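Local coordinates for pyrrolidone-carboxylate peptidase (Pyrococcus furiosus, PDB 1X10), which removes an N-terminal pyroglutamyl (5-oxoproline) group from peptides, generally where the next residue is not proline, as a thiol protease of peptidase family C15, at residues A[3-8]-A[65-70]; A[71-76]-A[164-169]; A[77-82]-A[135-140]. The protein carries 3 engineered substitutions. All blocks are in the same frame, centred on the assembly; numbering follows the deposited sequence.

Interaction 1 of 3, residues A[3-8]-A[65-70]; sequences VLVTGF and IHVGLA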
ATOM      1  N   VAL A   3      -0.358 -36.660   7.814  1.00 15.22           N
ATOM      2  CA  VAL A   3      -0.138 -35.230   7.639  1.00 13.72           C
ATOM      3  C   VAL A   3      -0.805 -34.448   8.762  1.00 13.40           C
ATOM      4  O   VAL A   3      -1.964 -34.698   9.095  1.00 12.41           O
ATOM      5  CB  VAL A   3      -0.732 -34.732   6.303  1.00 13.93           C
ATOM      6  CG1 VAL A   3      -0.573 -33.223   6.189  1.00 13.28           C
ATOM      7  CG2 VAL A   3      -0.054 -35.437   5.135  1.00 13.69           C
ATOM      8  N   LEU A   4      -0.063 -33.515   9.352  1.00 12.17           N
ATOM      9  CA  LEU A   4      -0.605 -32.677  10.408  1.00 11.77           C
ATOM     10  C   LEU A   4      -0.727 -31.260   9.871  1.00 12.07           C
ATOM     11  O   LEU A   4       0.242 -30.688   9.363  1.00 11.21           O
ATOM     12  CB  LEU A   4       0.305 -32.656  11.643  1.00 11.98           C
ATOM     13  CG  LEU A   4      -0.055 -31.571  12.675  1.00 12.63           C
ATOM     14  CD1 LEU A   4      -1.428 -31.849  13.259  1.00 12.25           C
ATOM     15  CD2 LEU A   4       0.992 -31.522  13.790  1.00 12.98           C
ATOM     16  N   VAL A   5      -1.927 -30.711   9.963  1.00 11.85           N
ATOM     17  CA  VAL A   5      -2.179 -29.346   9.538  1.00 12.61           C
ATOM     18  C   VAL A   5      -2.635 -28.617  10.791  1.00 12.27           C
ATOM     19  O   VAL A   5      -3.489 -29.122  11.525  1.00 12.26           O
ATOM     20  CB  VAL A   5      -3.318 -29.260   8.491  1.00 13.23           C
ATOM     21  CG1 VAL A   5      -3.598 -27.805   8.146  1.00 14.47           C
ATOM     22  CG2 VAL A   5      -2.940 -30.028   7.240  1.00 14.25           C
ATOM     23  N   THR A   6      -2.050 -27.454  11.062  1.00 11.29           N
ATOM     24  CA  THR A   6      -2.476 -26.684  12.220  1.00 10.50           C
ATOM     25  C   THR A   6      -2.937 -25.302  11.791  1.00 10.85           C
ATOM     26  O   THR A   6      -2.550 -24.798  10.733  1.00 10.18           O
ATOM     27  CB  THR A   6      -1.349 -26.506  13.279  1.00 10.97           C
ATOM     28  OG1 THR A   6      -0.294 -25.694  12.739  1.00 10.31           O
ATOM     29  CG2 THR A   6      -0.790 -27.862  13.704  1.00 10.52           C
ATOM     30  N   GLY A   7      -3.790 -24.716  12.621  1.00 10.68           N
ATOM     31  CA  GLY A   7      -4.293 -23.379  12.394  1.00 11.25           C
ATOM     32  C   GLY A   7      -4.221 -22.682  13.744  1.00 12.01           C
ATOM     33  O   GLY A   7      -3.817 -23.295  14.738  1.00 12.42           O
ATOM     34  N   PHE A   8      -4.599 -21.411  13.793  1.00 11.93           N
ATOM     35  CA  PHE A   8      -4.562 -20.659  15.043  1.00 12.26           C
ATOM     36  C   PHE A   8      -5.933 -20.131  15.441  1.00 12.55           C
ATOM     37  O   PHE A   8      -6.810 -19.942  14.600  1.00 12.49           O
ATOM     38  CB  PHE A   8      -3.604 -19.468  14.933  1.00 11.88           C
ATOM     39  CG  PHE A   8      -2.148 -19.825  15.061  1.00 11.33           C
ATOM     40  CD1 PHE A   8      -1.310 -19.787  13.950  1.00 11.42           C
ATOM     41  CD2 PHE A   8      -1.602 -20.143  16.304  1.00 11.23           C
ATOM     42  CE1 PHE A   8       0.060 -20.051  14.076  1.00 10.69           C
ATOM     43  CE2 PHE A   8      -0.236 -20.410  16.443  1.00 10.89           C
ATOM     44  CZ  PHE A   8       0.597 -20.363  15.325  1.00 11.16           C
ATOM     45  N   ILE A  65       2.197 -29.059   8.086  1.00 10.99           N
ATOM     46  CA  ILE A  65       1.933 -27.800   7.408  1.00 10.79           C
ATOM     47  C   ILE A  65       1.166 -26.922   8.384  1.00 10.47           C
ATOM     48  O   ILE A  65       0.004 -27.182   8.695  1.00 10.34           O
ATOM     49  CB  ILE A  65       1.120 -28.010   6.124  1.00 10.61           C
ATOM     50  CG1 ILE A  65       1.956 -28.811   5.120  1.00 11.55           C
ATOM     51  CG2 ILE A  65       0.735 -26.651   5.526  1.00 11.14           C
ATOM     52  CD1 ILE A  65       1.235 -29.144   3.827  1.00 12.44           C
ATOM     53  N   HIS A  66       1.850 -25.896   8.881  1.00 10.50           N
ATOM     54  CA  HIS A  66       1.288 -24.966   9.846  1.00  9.98           C
ATOM     55  C   HIS A  66       0.750 -23.758   9.089  1.00 10.01           C
ATOM     56  O   HIS A  66       1.446 -23.173   8.260  1.00  9.69           O
ATOM     57  CB  HIS A  66       2.377 -24.576  10.848  1.00 10.18           C
ATOM     58  CG  HIS A  66       3.021 -25.760  11.508  1.00 10.30           C
ATOM     59  ND1 HIS A  66       2.357 -26.551  12.421  1.00  9.92           N
ATOM     60  CD2 HIS A  66       4.235 -26.334  11.327  1.00 10.46           C
ATOM     61  CE1 HIS A  66       3.134 -27.563  12.772  1.00 10.43           C
ATOM     62  NE2 HIS A  66       4.278 -27.455  12.122  1.00  9.87           N
ATOM     63  N   VAL A  67      -0.497 -23.400   9.378  1.00  9.52           N
ATOM     64  CA  VAL A  67      -1.158 -22.298   8.694  1.00  9.85           C
ATOM     65  C   VAL A  67      -1.489 -21.153   9.646  1.00  9.92           C
ATOM     66  O   VAL A  67      -1.841 -21.369  10.805  1.00  9.64           O
ATOM     67  CB  VAL A  67      -2.458 -22.795   8.023  1.00  9.93           C
ATOM     68  CG1 VAL A  67      -2.982 -21.759   7.041  1.00  9.73           C
ATOM     69  CG2 VAL A  67      -2.199 -24.130   7.313  1.00  9.32           C
ATOM     70  N   GLY A  68      -1.370 -19.932   9.141  1.00  9.83           N
ATOM     71  CA  GLY A  68      -1.662 -18.770   9.955  1.00 10.17           C
ATOM     72  C   GLY A  68      -2.257 -17.635   9.147  1.00 10.87           C
ATOM     73  O   GLY A  68      -2.196 -17.629   7.914  1.00  9.69           O
ATOM     74  N   LEU A  69      -2.845 -16.677   9.856  1.00 10.92           N
ATOM     75  CA  LEU A  69      -3.448 -15.510   9.238  1.00 11.97           C
ATOM     76  C   LEU A  69      -2.364 -14.432   9.129  1.00 11.56           C
ATOM     77  O   LEU A  69      -1.610 -14.208  10.077  1.00 11.38           O
ATOM     78  CB  LEU A  69      -4.591 -15.001  10.121  1.00 12.38           C
ATOM     79  CG  LEU A  69      -5.729 -14.109   9.604  1.00 14.21           C
ATOM     80  CD1 LEU A  69      -5.950 -12.999  10.612  1.00 13.99           C
ATOM     81  CD2 LEU A  69      -5.443 -13.546   8.229  1.00 14.66           C
ATOM     82  N   ALA A  70      -2.282 -13.775   7.974  1.00 11.86           N
ATOM     83  CA  ALA A  70      -1.307 -12.703   7.764  1.00 11.30           C
ATOM     84  C   ALA A  70      -2.059 -11.449   7.339  1.00 11.75           C
ATOM     85  O   ALA A  70      -2.209 -11.168   6.145  1.00 11.72           O
ATOM     86  CB  ALA A  70      -0.300 -13.093   6.693  1.00 11.68           C
TER
HETATM   87  O   HOH W   1      -0.653 -22.851  12.754  1.00  8.74           O
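Two neighbouring parallel strands of the central sheet of this alpha/beta protein meet here, Val-5 bridging to Ile-65 and Thr-6 to His-66; their axes approach to 4.7 Å at an angle of 18°. The alternating backbone bonds confirm the parallel register: Ile-65 N gives to Leu-4 O at 2.8 Å, Thr-6 N to Ile-65 O at 3.1 Å, and Val-67 N to Thr-6 O at 2.8 Å. Side chains of bridged pairs share a face. On that of Thr-6 and His-66, the hydroxyl OG1 of Thr-6 meets ND1 of His-66 at 2.8 Å, at the edge of the imidazole and in its plane; either atom could be the donor. A chi1 of 66° sets OG1 between the backbone N and the carbonyl carbon and turns it to the neighbouring strand. NE2 of the same ring bonds to Ser-149 OG, so both ring nitrogens are engaged and the ring's rotation is restrained. A water bridges Thr-6 OG1 to Val-67 O, which it reaches at 2.7 Å. On the other face, Val-5 CG1 packs against Val-67 CG2 at 4.0 Å. Further along, the Phe-8 ring brings an edge to Gly-68 CA, 4.1 Å from CD1. Helix 189-206 packs on Val-5 and Ile-65 through Ile-200, helix 47-59 meets Leu-4 and His-66, and strands 34-41 and 161-167 flank the pair within the sheet.

Interaction 2 of 3, residues A[71-76]-A[164-169]; sequences PGRSAI and FIHVPY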
ATOM      1  N   PRO A  71      -2.557 -10.678   8.315  1.00 12.39           N
ATOM      2  CA  PRO A  71      -3.299  -9.449   8.023  1.00 12.30           C
ATOM      3  C   PRO A  71      -2.552  -8.541   7.049  1.00 12.50           C
ATOM      4  O   PRO A  71      -1.382  -8.233   7.259  1.00 12.57           O
ATOM      5  CB  PRO A  71      -3.451  -8.804   9.399  1.00 12.73           C
ATOM      6  CG  PRO A  71      -3.503  -9.987  10.321  1.00 12.80           C
ATOM      7  CD  PRO A  71      -2.406 -10.868   9.769  1.00 11.96           C
ATOM      8  N   GLY A  72      -3.224  -8.122   5.982  1.00 12.48           N
ATOM      9  CA  GLY A  72      -2.583  -7.227   5.032  1.00 13.20           C
ATOM     10  C   GLY A  72      -2.029  -7.883   3.781  1.00 13.69           C
ATOM     11  O   GLY A  72      -1.921  -7.232   2.738  1.00 12.84           O
ATOM     12  N   ARG A  73      -1.658  -9.157   3.862  1.00 13.16           N
ATOM     13  CA  ARG A  73      -1.135  -9.814   2.674  1.00 13.50           C
ATOM     14  C   ARG A  73      -2.258 -10.090   1.682  1.00 12.55           C
ATOM     15  O   ARG A  73      -3.381 -10.428   2.063  1.00 12.90           O
ATOM     16  CB  ARG A  73      -0.343 -11.062   3.071  1.00 15.35           C
ATOM     17  CG  ARG A  73       1.100 -10.660   3.380  1.00 17.60           C
ATOM     18  CD  ARG A  73       1.706 -11.257   4.629  1.00 19.32           C
ATOM     19  NE  ARG A  73       2.328 -12.545   4.378  1.00 20.68           N
ATOM     20  CZ  ARG A  73       3.486 -12.944   4.907  1.00 20.44           C
ATOM     21  NH1 ARG A  73       4.177 -12.157   5.722  1.00 20.83           N
ATOM     22  NH2 ARG A  73       3.947 -14.146   4.624  1.00 18.54           N
ATOM     23  N   SER A  74      -1.946  -9.911   0.405  1.00 12.56           N
ATOM     24  CA  SER A  74      -2.917 -10.045  -0.681  1.00 11.97           C
ATOM     25  C   SER A  74      -3.038 -11.388  -1.371  1.00 12.15           C
ATOM     26  O   SER A  74      -3.937 -11.580  -2.196  1.00 12.28           O
ATOM     27  CB  SER A  74      -2.614  -9.001  -1.750  1.00 12.39           C
ATOM     28  OG  SER A  74      -1.342  -9.258  -2.321  1.00 13.34           O
ATOM     29  N   ALA A  75      -2.135 -12.311  -1.062  1.00 11.54           N
ATOM     30  CA  ALA A  75      -2.172 -13.618  -1.690  1.00 10.74           C
ATOM     31  C   ALA A  75      -1.622 -14.664  -0.738  1.00 10.81           C
ATOM     32  O   ALA A  75      -1.096 -14.333   0.328  1.00 10.43           O
ATOM     33  CB  ALA A  75      -1.348 -13.596  -2.971  1.00 10.63           C
ATOM     34  N   ILE A  76      -1.759 -15.928  -1.125  1.00  9.99           N
ATOM     35  CA  ILE A  76      -1.240 -17.026  -0.317  1.00  9.82           C
ATOM     36  C   ILE A  76       0.274 -16.868  -0.284  1.00  9.90           C
ATOM     37  O   ILE A  76       0.897 -16.583  -1.312  1.00 10.56           O
ATOM     38  CB  ILE A  76      -1.565 -18.400  -0.948  1.00  9.80           C
ATOM     39  CG1 ILE A  76      -3.082 -18.632  -0.976  1.00  9.74           C
ATOM     40  CG2 ILE A  76      -0.850 -19.513  -0.173  1.00  9.40           C
ATOM     41  CD1 ILE A  76      -3.741 -18.692   0.403  1.00  9.48           C
ATOM     42  N   PHE A 164       5.403 -23.543   6.683  1.00  9.34           N
ATOM     43  CA  PHE A 164       4.334 -22.650   7.082  1.00  9.22           C
ATOM     44  C   PHE A 164       3.699 -21.918   5.902  1.00  9.56           C
ATOM     45  O   PHE A 164       4.384 -21.497   4.965  1.00 10.14           O
ATOM     46  CB  PHE A 164       4.875 -21.629   8.087  1.00  9.21           C
ATOM     47  CG  PHE A 164       3.812 -20.983   8.908  1.00  8.21           C
ATOM     48  CD1 PHE A 164       2.971 -20.026   8.354  1.00  8.29           C
ATOM     49  CD2 PHE A 164       3.591 -21.389  10.216  1.00  8.74           C
ATOM     50  CE1 PHE A 164       1.922 -19.489   9.093  1.00  7.69           C
ATOM     51  CE2 PHE A 164       2.543 -20.857  10.959  1.00  7.83           C
ATOM     52  CZ  PHE A 164       1.710 -19.910  10.399  1.00  7.87           C
ATOM     53  N   ILE A 165       2.382 -21.766   5.961  1.00  9.75           N
ATOM     54  CA  ILE A 165       1.635 -21.071   4.922  1.00  9.70           C
ATOM     55  C   ILE A 165       0.760 -20.001   5.559  1.00  9.85           C
ATOM     56  O   ILE A 165       0.012 -20.278   6.493  1.00  9.33           O
ATOM     57  CB  ILE A 165       0.724 -22.043   4.143  1.00 10.44           C
ATOM     58  CG1 ILE A 165       1.586 -23.029   3.352  1.00 10.91           C
ATOM     59  CG2 ILE A 165      -0.207 -21.264   3.209  1.00  9.98           C
ATOM     60  CD1 ILE A 165       0.778 -24.089   2.619  1.00 12.24           C
ATOM     61  N   HIS A 166       0.873 -18.772   5.069  1.00  9.66           N
ATOM     62  CA  HIS A 166       0.057 -17.683   5.594  1.00  9.91           C
ATOM     63  C   HIS A 166      -1.062 -17.377   4.605  1.00 10.48           C
ATOM     64  O   HIS A 166      -0.849 -17.405   3.390  1.00 10.40           O
ATOM     65  CB  HIS A 166       0.904 -16.421   5.805  1.00 10.35           C
ATOM     66  CG  HIS A 166       1.464 -16.289   7.188  1.00 10.05           C
ATOM     67  ND1 HIS A 166       2.814 -16.356   7.453  1.00 10.25           N
ATOM     68  CD2 HIS A 166       0.857 -16.079   8.381  1.00 11.28           C
ATOM     69  CE1 HIS A 166       3.017 -16.190   8.748  1.00 10.76           C
ATOM     70  NE2 HIS A 166       1.846 -16.019   9.334  1.00 11.13           N
ATOM     71  N   VAL A 167      -2.251 -17.085   5.125  1.00 10.78           N
ATOM     72  CA  VAL A 167      -3.382 -16.752   4.273  1.00 10.77           C
ATOM     73  C   VAL A 167      -3.843 -15.335   4.589  1.00 11.30           C
ATOM     74  O   VAL A 167      -3.665 -14.847   5.702  1.00 11.26           O
ATOM     75  CB  VAL A 167      -4.579 -17.722   4.485  1.00 10.70           C
ATOM     76  CG1 VAL A 167      -4.118 -19.169   4.295  1.00 11.24           C
ATOM     77  CG2 VAL A 167      -5.196 -17.520   5.871  1.00 10.64           C
ATOM     78  N   PRO A 168      -4.425 -14.646   3.598  1.00 11.53           N
ATOM     79  CA  PRO A 168      -4.906 -13.280   3.808  1.00 11.43           C
ATOM     80  C   PRO A 168      -6.185 -13.318   4.637  1.00 11.45           C
ATOM     81  O   PRO A 168      -6.693 -14.393   4.968  1.00 11.33           O
ATOM     82  CB  PRO A 168      -5.196 -12.789   2.386  1.00 11.90           C
ATOM     83  CG  PRO A 168      -4.328 -13.658   1.510  1.00 11.36           C
ATOM     84  CD  PRO A 168      -4.454 -15.004   2.169  1.00 11.48           C
ATOM     85  N   TYR A 169      -6.691 -12.141   4.980  1.00 11.81           N
ATOM     86  CA  TYR A 169      -7.957 -12.036   5.699  1.00 11.62           C
ATOM     87  C   TYR A 169      -8.983 -12.615   4.728  1.00 11.71           C
ATOM     88  O   TYR A 169      -8.780 -12.543   3.513  1.00 10.35           O
ATOM     89  CB  TYR A 169      -8.372 -10.574   5.865  1.00 11.83           C
ATOM     90  CG  TYR A 169      -7.752  -9.781   6.981  1.00 12.25           C
ATOM     91  CD1 TYR A 169      -7.947 -10.140   8.317  1.00 13.19           C
ATOM     92  CD2 TYR A 169      -7.072  -8.594   6.708  1.00 12.96           C
ATOM     93  CE1 TYR A 169      -7.485  -9.325   9.353  1.00 13.58           C
ATOM     94  CE2 TYR A 169      -6.616  -7.774   7.731  1.00 13.49           C
ATOM     95  CZ  TYR A 169      -6.828  -8.140   9.046  1.00 13.71           C
ATOM     96  OH  TYR A 169      -6.403  -7.307  10.052  1.00 14.75           O
TER
HETATM   97  O   HOH W   2      -5.156  -9.675   4.142  1.00  8.26           O
HETATM   98  O   HOH W   3      -0.539 -14.505   2.979  1.00  8.10           O
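Pro-71 lies over one face of the Tyr-169 ring in a CH-pi contact: its CA is 4.0 Å from the ring centroid and 22° off the normal. The proline CB continues the packing toward the phenol end, 3.5 Å from CZ of Tyr-169. Other apolar contacts gather on Ile-76, whose two branches divide the work. With chi1 at -64°, CG1 stands beside the backbone N and CG2 lies anti to it; CG2 touches Ile-165 CG2 at 3.9 Å. CD1 lies near Val-167 CG1, the two side chains running side by side, and also near Pro-168 CD, whose ring crosses the isoleucine chain at about a right angle. The Pro-168 ring fits against backbone carbonyls, with CB 3.0 Å from Arg-73 O and CG near Ala-75 O.

The segment 71-76 links strands 63-69 and 76-83, and here it passes along the C-terminal end of strand 161-167, which carries the active-site residue His-166. The bent Arg-73 chain brings its guanidinium up to that ring so that His-166 CG lies over one guanidinium face, NH2 being 3.8 Å from His-166 ND1 and the planes 59° apart. Both nitrogens bond to Glu-79 OE1, Arg-73 NH2 by a salt bridge and His-166 ND1 by a hydrogen bond, and NH2 also bonds to Ser-77 OG; His-166 NE2 bonds to Ser-142 OG, an active-site position altered by engineering.

Direct hydrogen bonds between the segments are absent, and two waters bridge them instead. One donates to Arg-73 O and accepts from Tyr-169 N at 3.0 Å; the other donates to Ala-75 O at 2.7 Å and, weakly, to His-166 O.

Interaction 3 of 3, residues A[77-82]-A[135-140]; sequences SIERIA and NSAGLY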
ATOM      1  N   SER A  77       0.877 -17.024   0.885  1.00  9.77           N
ATOM      2  CA  SER A  77       2.320 -16.916   0.974  1.00 10.06           C
ATOM      3  C   SER A  77       2.900 -18.144   1.651  1.00 10.08           C
ATOM      4  O   SER A  77       2.402 -18.601   2.681  1.00 10.17           O
ATOM      5  CB  SER A  77       2.743 -15.635   1.713  1.00 10.45           C
ATOM      6  OG  SER A  77       2.124 -15.517   2.979  1.00 11.11           O
ATOM      7  N   ILE A  78       3.950 -18.677   1.044  1.00  9.75           N
ATOM      8  CA  ILE A  78       4.633 -19.863   1.547  1.00  9.87           C
ATOM      9  C   ILE A  78       5.954 -19.401   2.154  1.00  9.87           C
ATOM     10  O   ILE A  78       6.792 -18.819   1.463  1.00  9.23           O
ATOM     11  CB  ILE A  78       4.883 -20.851   0.397  1.00 10.75           C
ATOM     12  CG1 ILE A  78       3.554 -21.137  -0.320  1.00 11.62           C
ATOM     13  CG2 ILE A  78       5.482 -22.143   0.940  1.00 11.62           C
ATOM     14  CD1 ILE A  78       3.707 -21.685  -1.742  1.00 12.87           C
ATOM     15  N   GLU A  79       6.121 -19.652   3.450  1.00  9.16           N
ATOM     16  CA  GLU A  79       7.314 -19.228   4.176  1.00  9.49           C
ATOM     17  C   GLU A  79       8.571 -20.026   3.843  1.00  9.84           C
ATOM     18  O   GLU A  79       8.601 -21.254   3.920  1.00  9.15           O
ATOM     19  CB  GLU A  79       7.046 -19.275   5.686  1.00  9.85           C
ATOM     20  CG  GLU A  79       5.839 -18.445   6.128  1.00  9.28           C
ATOM     21  CD  GLU A  79       5.999 -16.958   5.829  1.00 10.23           C
ATOM     22  OE1 GLU A  79       4.981 -16.225   5.873  1.00 10.43           O
ATOM     23  OE2 GLU A  79       7.137 -16.516   5.557  1.00  9.28           O
ATOM     24  N   ARG A  80       9.615 -19.300   3.480  1.00 10.37           N
ATOM     25  CA  ARG A  80      10.885 -19.909   3.123  1.00 11.60           C
ATOM     26  C   ARG A  80      11.755 -20.213   4.333  1.00 10.75           C
ATOM     27  O   ARG A  80      12.473 -21.216   4.357  1.00  9.94           O
ATOM     28  CB  ARG A  80      11.650 -18.969   2.191  1.00 12.76           C
ATOM     29  CG  ARG A  80      12.996 -19.489   1.713  1.00 15.96           C
ATOM     30  CD  ARG A  80      13.607 -18.508   0.719  1.00 18.34           C
ATOM     31  NE  ARG A  80      13.905 -19.168  -0.547  1.00 22.52           N
ATOM     32  CZ  ARG A  80      13.539 -18.714  -1.737  1.00 21.92           C
ATOM     33  NH1 ARG A  80      12.853 -17.586  -1.842  1.00 23.33           N
ATOM     34  NH2 ARG A  80      13.861 -19.393  -2.823  1.00 25.28           N
ATOM     35  N   ILE A  81      11.665 -19.362   5.349  1.00 10.76           N
ATOM     36  CA  ILE A  81      12.526 -19.519   6.513  1.00 10.83           C
ATOM     37  C   ILE A  81      11.917 -19.185   7.879  1.00  9.88           C
ATOM     38  O   ILE A  81      11.099 -18.266   8.014  1.00  9.43           O
ATOM     39  CB  ILE A  81      13.786 -18.650   6.300  1.00 12.16           C
ATOM     40  CG1 ILE A  81      14.826 -18.904   7.391  1.00 12.61           C
ATOM     41  CG2 ILE A  81      13.392 -17.182   6.284  1.00 12.14           C
ATOM     42  CD1 ILE A  81      16.113 -18.117   7.166  1.00 13.12           C
ATOM     43  N   ALA A  82      12.335 -19.951   8.882  1.00  9.81           N
ATOM     44  CA  ALA A  82      11.908 -19.767  10.268  1.00  9.98           C
ATOM     45  C   ALA A  82      13.132 -19.241  11.023  1.00 10.68           C
ATOM     46  O   ALA A  82      14.228 -19.788  10.896  1.00 10.10           O
ATOM     47  CB  ALA A  82      11.450 -21.100  10.870  1.00  9.99           C
ATOM     48  N   ASN A 135       9.800 -14.381   2.649  1.00 10.59           N
ATOM     49  CA  ASN A 135      11.109 -14.579   3.257  1.00 11.11           C
ATOM     50  C   ASN A 135      11.165 -14.226   4.741  1.00 10.95           C
ATOM     51  O   ASN A 135      12.237 -14.196   5.352  1.00 10.85           O
ATOM     52  CB  ASN A 135      12.156 -13.814   2.457  1.00 10.51           C
ATOM     53  CG  ASN A 135      12.310 -14.374   1.060  1.00 11.39           C
ATOM     54  OD1 ASN A 135      12.384 -13.629   0.080  1.00 13.51           O
ATOM     55  ND2 ASN A 135      12.352 -15.696   0.962  1.00 10.13           N
ATOM     56  N   SER A 136       9.998 -13.950   5.310  1.00 10.07           N
ATOM     57  CA  SER A 136       9.884 -13.672   6.735  1.00  9.98           C
ATOM     58  C   SER A 136       8.464 -13.973   7.185  1.00  9.77           C
ATOM     59  O   SER A 136       7.503 -13.405   6.662  1.00  8.61           O
ATOM     60  CB  SER A 136      10.203 -12.215   7.063  1.00 10.52           C
ATOM     61  OG  SER A 136       9.976 -11.981   8.448  1.00  9.75           O
ATOM     62  N   ALA A 137       8.333 -14.874   8.153  1.00  9.78           N
ATOM     63  CA  ALA A 137       7.019 -15.238   8.676  1.00  9.91           C
ATOM     64  C   ALA A 137       6.713 -14.372   9.894  1.00 10.41           C
ATOM     65  O   ALA A 137       5.801 -14.667  10.678  1.00 10.62           O
ATOM     66  CB  ALA A 137       7.007 -16.714   9.065  1.00 10.31           C
ATOM     67  N   GLY A 138       7.476 -13.294  10.042  1.00 10.74           N
ATOM     68  CA  GLY A 138       7.299 -12.411  11.180  1.00 11.20           C
ATOM     69  C   GLY A 138       8.067 -12.996  12.354  1.00 11.65           C
ATOM     70  O   GLY A 138       8.791 -13.982  12.189  1.00 11.29           O
ATOM     71  N   LEU A 139       7.919 -12.400  13.536  1.00 11.87           N
ATOM     72  CA  LEU A 139       8.604 -12.884  14.737  1.00 12.31           C
ATOM     73  C   LEU A 139       7.589 -13.022  15.870  1.00 12.85           C
ATOM     74  O   LEU A 139       7.910 -12.826  17.051  1.00 12.71           O
ATOM     75  CB  LEU A 139       9.724 -11.912  15.142  1.00 12.87           C
ATOM     76  CG  LEU A 139      10.868 -11.765  14.131  1.00 12.88           C
ATOM     77  CD1 LEU A 139      11.904 -10.747  14.615  1.00 13.68           C
ATOM     78  CD2 LEU A 139      11.512 -13.115  13.951  1.00 12.40           C
ATOM     79  N   TYR A 140       6.364 -13.374  15.488  1.00 12.16           N
ATOM     80  CA  TYR A 140       5.256 -13.551  16.414  1.00 12.36           C
ATOM     81  C   TYR A 140       4.981 -15.055  16.542  1.00 11.92           C
ATOM     82  O   TYR A 140       5.906 -15.857  16.471  1.00 11.23           O
ATOM     83  CB  TYR A 140       4.038 -12.785  15.879  1.00 12.43           C
ATOM     84  CG  TYR A 140       2.859 -12.630  16.824  1.00 13.84           C
ATOM     85  CD1 TYR A 140       3.024 -12.121  18.114  1.00 14.42           C
ATOM     86  CD2 TYR A 140       1.562 -12.932  16.397  1.00 14.07           C
ATOM     87  CE1 TYR A 140       1.927 -11.911  18.953  1.00 14.98           C
ATOM     88  CE2 TYR A 140       0.456 -12.727  17.231  1.00 14.84           C
ATOM     89  CZ  TYR A 140       0.647 -12.216  18.504  1.00 14.96           C
ATOM     90  OH  TYR A 140      -0.440 -12.010  19.322  1.00 14.57           O
TER
HETATM   91  O   HOH W   4      10.585 -16.118   9.559  1.00  7.10           O
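Glu-79 reaches across to Ala-137 with the far half of its side chain. From CB, a chi1 of -56° puts CG beside the backbone N, and CG lies 3.6 Å from Ala-137 CB. The chain then bends at chi2, -62°, bringing CD within 3.4 Å of the same methyl. At the tip the oxygens part company: OE1 passes Ala-137 CA at 3.6 Å, whereas OE2 comes to 3.3 Å from Ala-137 N at an angle too poor for a hydrogen bond. OE1 is taken up by Arg-73 and His-166, while OE2 is hydrogen-bonded to Ser-134 OG. Glu-79 is an active-site residue, the acidic member of the triad of this cysteine-peptidase family, with His-166 and the nucleophile position Ser-142, which is engineered here and follows segment 135-140 in helix 141-156. Within 135-140 Ser-136 forms an ST turn, its OG accepting from Gly-138 N. A water joins the two segments, donating to Ile-81 O and accepting from Ala-137 N at 2.9 Å. Alongside, the amide ND2 of Asn-135 lies at the guanidinium edge of Arg-80 and 3.1 Å from its CD, without a hydrogen bond, since ND2 and NH1 are both donors; Arg-80 NH2 instead forms salt bridges to Asp-100 and Asp-87 of the third subunit.

Overall arrangement
All three contacts are largely buried, but interaction 1 lies nearest the chain centre and is entirely enclosed, while interaction 2 has an exposed end at Pro-71 and Gly-72 and borders the second subunit, and interaction 3 borders the third. Only interaction 1 is joined by direct backbone hydrogen bonds; the other two have no direct hydrogen bond between their segments and are joined by packing and water, which in interaction 1 only supplements the strand bonds. All three reach one sheet: strand 161-167 lies between 63-69 and 76-83, with Gly-68 O 2.8 Å from Val-167 N. Interaction 3 is nested within the loop closed by interaction 2, and the two meet at the active site, where His-166 of the one faces Glu-79 of the other.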